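Transglutaminase elicitor (Phytophthora sojae, PDB 3TW5) probably catalyses transfer of glutamine acyl groups to amines, cross-linking proteins, and is recognised by plant innate immunity as a pathogen-associated pattern. Local coordinates at residues A[304-309]-A[319-324]. The protein carries 1 engineered substitution. Numbering follows the deposited sequence.
Sequences YYYLLE and GEWVYG
Leu307 and Glu320 face each other as the hydrogen-bonded pair of an antiparallel beta hairpin, a worked example of one register sorting side chains onto two faces. Leu307 N donates to Glu320 O at 2.9 Å and Glu320 N returns a bond to Leu307 O. A third, from Val322 N to Tyr305 O (3.0 Å), is straight at hydrogen but comes from above the carbonyl plane. On one face the Tyr306 ring stands at 80° to the six-membered ring of Trp321, with Tyr306 CD1 3.7 Å from Trp321 CZ3; with chi1 at 46°, Tyr306 CG lies between backbone N and carbonyl carbon, which holds the ring alongside Trp321. Val322 CG1 meets Leu307 CG, the side chains crossing at about a right angle, while the edge of Tyr323 points at the face of Tyr305, T-shaped, centroids 5.8 Å apart. Farther out, His206 and Ser275 hydrogen-bond Tyr306 OH, Leu200 O accepts from Trp321 NE1, Asn264 ND2 holds Glu309 OE1, and Glu1 N bonds OE2 of Glu309 and of Glu320, probably easing their like charges. Strand 269-280 pairs antiparallel with 304-309 along its other edge, helix 202-215 packs on the Tyr306 and Trp321 face, and helix 248-256 against Leu307, Glu320 and Val322.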
# COMPACT_ATOMS: atom_id res chain seq x y z
N TYR A 304 7.97 -14.56 -6.64
CA TYR A 304 6.85 -15.48 -6.48
C TYR A 304 6.96 -16.58 -7.52
O TYR A 304 7.28 -16.34 -8.68
CB TYR A 304 5.52 -14.74 -6.61
CG TYR A 304 5.33 -13.66 -5.57
CD1 TYR A 304 5.09 -13.99 -4.23
CD2 TYR A 304 5.41 -12.31 -5.91
CE1 TYR A 304 4.93 -13.00 -3.27
CE2 TYR A 304 5.25 -11.31 -4.95
CZ TYR A 304 5.01 -11.67 -3.63
OH TYR A 304 4.85 -10.69 -2.68
N TYR A 305 6.68 -17.80 -7.07
CA TYR A 305 6.83 -18.99 -7.89
C TYR A 305 5.49 -19.70 -7.97
O TYR A 305 4.87 -19.99 -6.94
CB TYR A 305 7.90 -19.92 -7.30
CG TYR A 305 9.13 -19.18 -6.81
CD1 TYR A 305 10.22 -18.95 -7.65
CD2 TYR A 305 9.20 -18.71 -5.49
CE1 TYR A 305 11.34 -18.27 -7.20
CE2 TYR A 305 10.32 -18.02 -5.03
CZ TYR A 305 11.39 -17.81 -5.89
OH TYR A 305 12.49 -17.13 -5.43
N TYR A 306 5.03 -19.96 -9.19
CA TYR A 306 3.74 -20.59 -9.40
C TYR A 306 3.64 -21.32 -10.72
O TYR A 306 4.32 -20.99 -11.69
CB TYR A 306 2.61 -19.56 -9.26
CG TYR A 306 2.82 -18.24 -9.99
CD1 TYR A 306 3.47 -17.17 -9.36
CD2 TYR A 306 2.37 -18.07 -11.29
CE1 TYR A 306 3.66 -15.96 -10.03
CE2 TYR A 306 2.55 -16.86 -11.97
CZ TYR A 306 3.20 -15.81 -11.33
OH TYR A 306 3.39 -14.62 -11.99
N LEU A 307 2.79 -22.35 -10.74
CA LEU A 307 2.42 -23.03 -11.97
C LEU A 307 1.15 -22.39 -12.50
O LEU A 307 0.16 -22.28 -11.77
CB LEU A 307 2.15 -24.52 -11.71
CG LEU A 307 3.29 -25.47 -11.31
CD1 LEU A 307 2.71 -26.80 -10.86
CD2 LEU A 307 4.27 -25.67 -12.47
N LEU A 308 1.17 -21.97 -13.75
CA LEU A 308 -0.04 -21.49 -14.41
C LEU A 308 -0.67 -22.62 -15.23
O LEU A 308 0.04 -23.36 -15.91
CB LEU A 308 0.25 -20.28 -15.30
CG LEU A 308 0.57 -18.94 -14.62
CD1 LEU A 308 0.82 -17.87 -15.67
CD2 LEU A 308 -0.54 -18.51 -13.67
N GLU A 309 -1.99 -22.74 -15.15
CA GLU A 309 -2.71 -23.75 -15.92
C GLU A 309 -3.22 -23.17 -17.23
O GLU A 309 -3.90 -22.13 -17.24
CB GLU A 309 -3.87 -24.32 -15.11
CG GLU A 309 -3.43 -25.10 -13.88
CD GLU A 309 -4.52 -25.18 -12.83
OE1 GLU A 309 -5.67 -24.80 -13.12
OE2 GLU A 309 -4.22 -25.61 -11.70
N GLY A 319 -4.16 -21.88 -11.65
CA GLY A 319 -2.79 -21.84 -11.15
C GLY A 319 -2.63 -22.48 -9.78
O GLY A 319 -3.62 -22.82 -9.13
N GLU A 320 -1.38 -22.65 -9.37
CA GLU A 320 -1.02 -23.18 -8.06
C GLU A 320 0.27 -22.55 -7.57
O GLU A 320 1.22 -22.43 -8.34
CB GLU A 320 -0.85 -24.71 -8.11
CG GLU A 320 -2.15 -25.51 -8.18
CD GLU A 320 -2.96 -25.48 -6.88
OE1 GLU A 320 -2.38 -25.21 -5.81
OE2 GLU A 320 -4.18 -25.74 -6.95
N TRP A 321 0.31 -22.15 -6.30
CA TRP A 321 1.54 -21.61 -5.70
C TRP A 321 2.53 -22.73 -5.40
O TRP A 321 2.14 -23.81 -4.97
CB TRP A 321 1.22 -20.85 -4.41
CG TRP A 321 0.34 -19.65 -4.56
CD1 TRP A 321 -0.97 -19.54 -4.19
CD2 TRP A 321 0.71 -18.37 -5.09
NE1 TRP A 321 -1.44 -18.28 -4.46
CE2 TRP A 321 -0.43 -17.54 -5.02
CE3 TRP A 321 1.89 -17.84 -5.63
CZ2 TRP A 321 -0.43 -16.21 -5.46
CZ3 TRP A 321 1.90 -16.52 -6.07
CH2 TRP A 321 0.74 -15.73 -5.98
N VAL A 322 3.82 -22.46 -5.63
CA VAL A 322 4.89 -23.43 -5.34
C VAL A 322 6.07 -22.76 -4.63
O VAL A 322 6.06 -21.55 -4.41
CB VAL A 322 5.39 -24.15 -6.63
CG1 VAL A 322 4.28 -24.95 -7.29
CG2 VAL A 322 6.02 -23.17 -7.61
N TYR A 323 7.07 -23.57 -4.27
CA TYR A 323 8.34 -23.09 -3.68
C TYR A 323 8.18 -22.12 -2.50
O TYR A 323 8.92 -21.13 -2.40
CB TYR A 323 9.25 -22.45 -4.74
CG TYR A 323 10.04 -23.43 -5.59
CD1 TYR A 323 10.46 -24.66 -5.09
CD2 TYR A 323 10.41 -23.09 -6.90
CE1 TYR A 323 11.20 -25.55 -5.87
CE2 TYR A 323 11.15 -23.97 -7.69
CZ TYR A 323 11.54 -25.20 -7.17
OH TYR A 323 12.27 -26.07 -7.94
N GLY A 324 7.24 -22.40 -1.61
CA GLY A 324 7.08 -21.59 -0.40
C GLY A 324 6.41 -20.25 -0.61
O GLY A 324 6.28 -19.47 0.34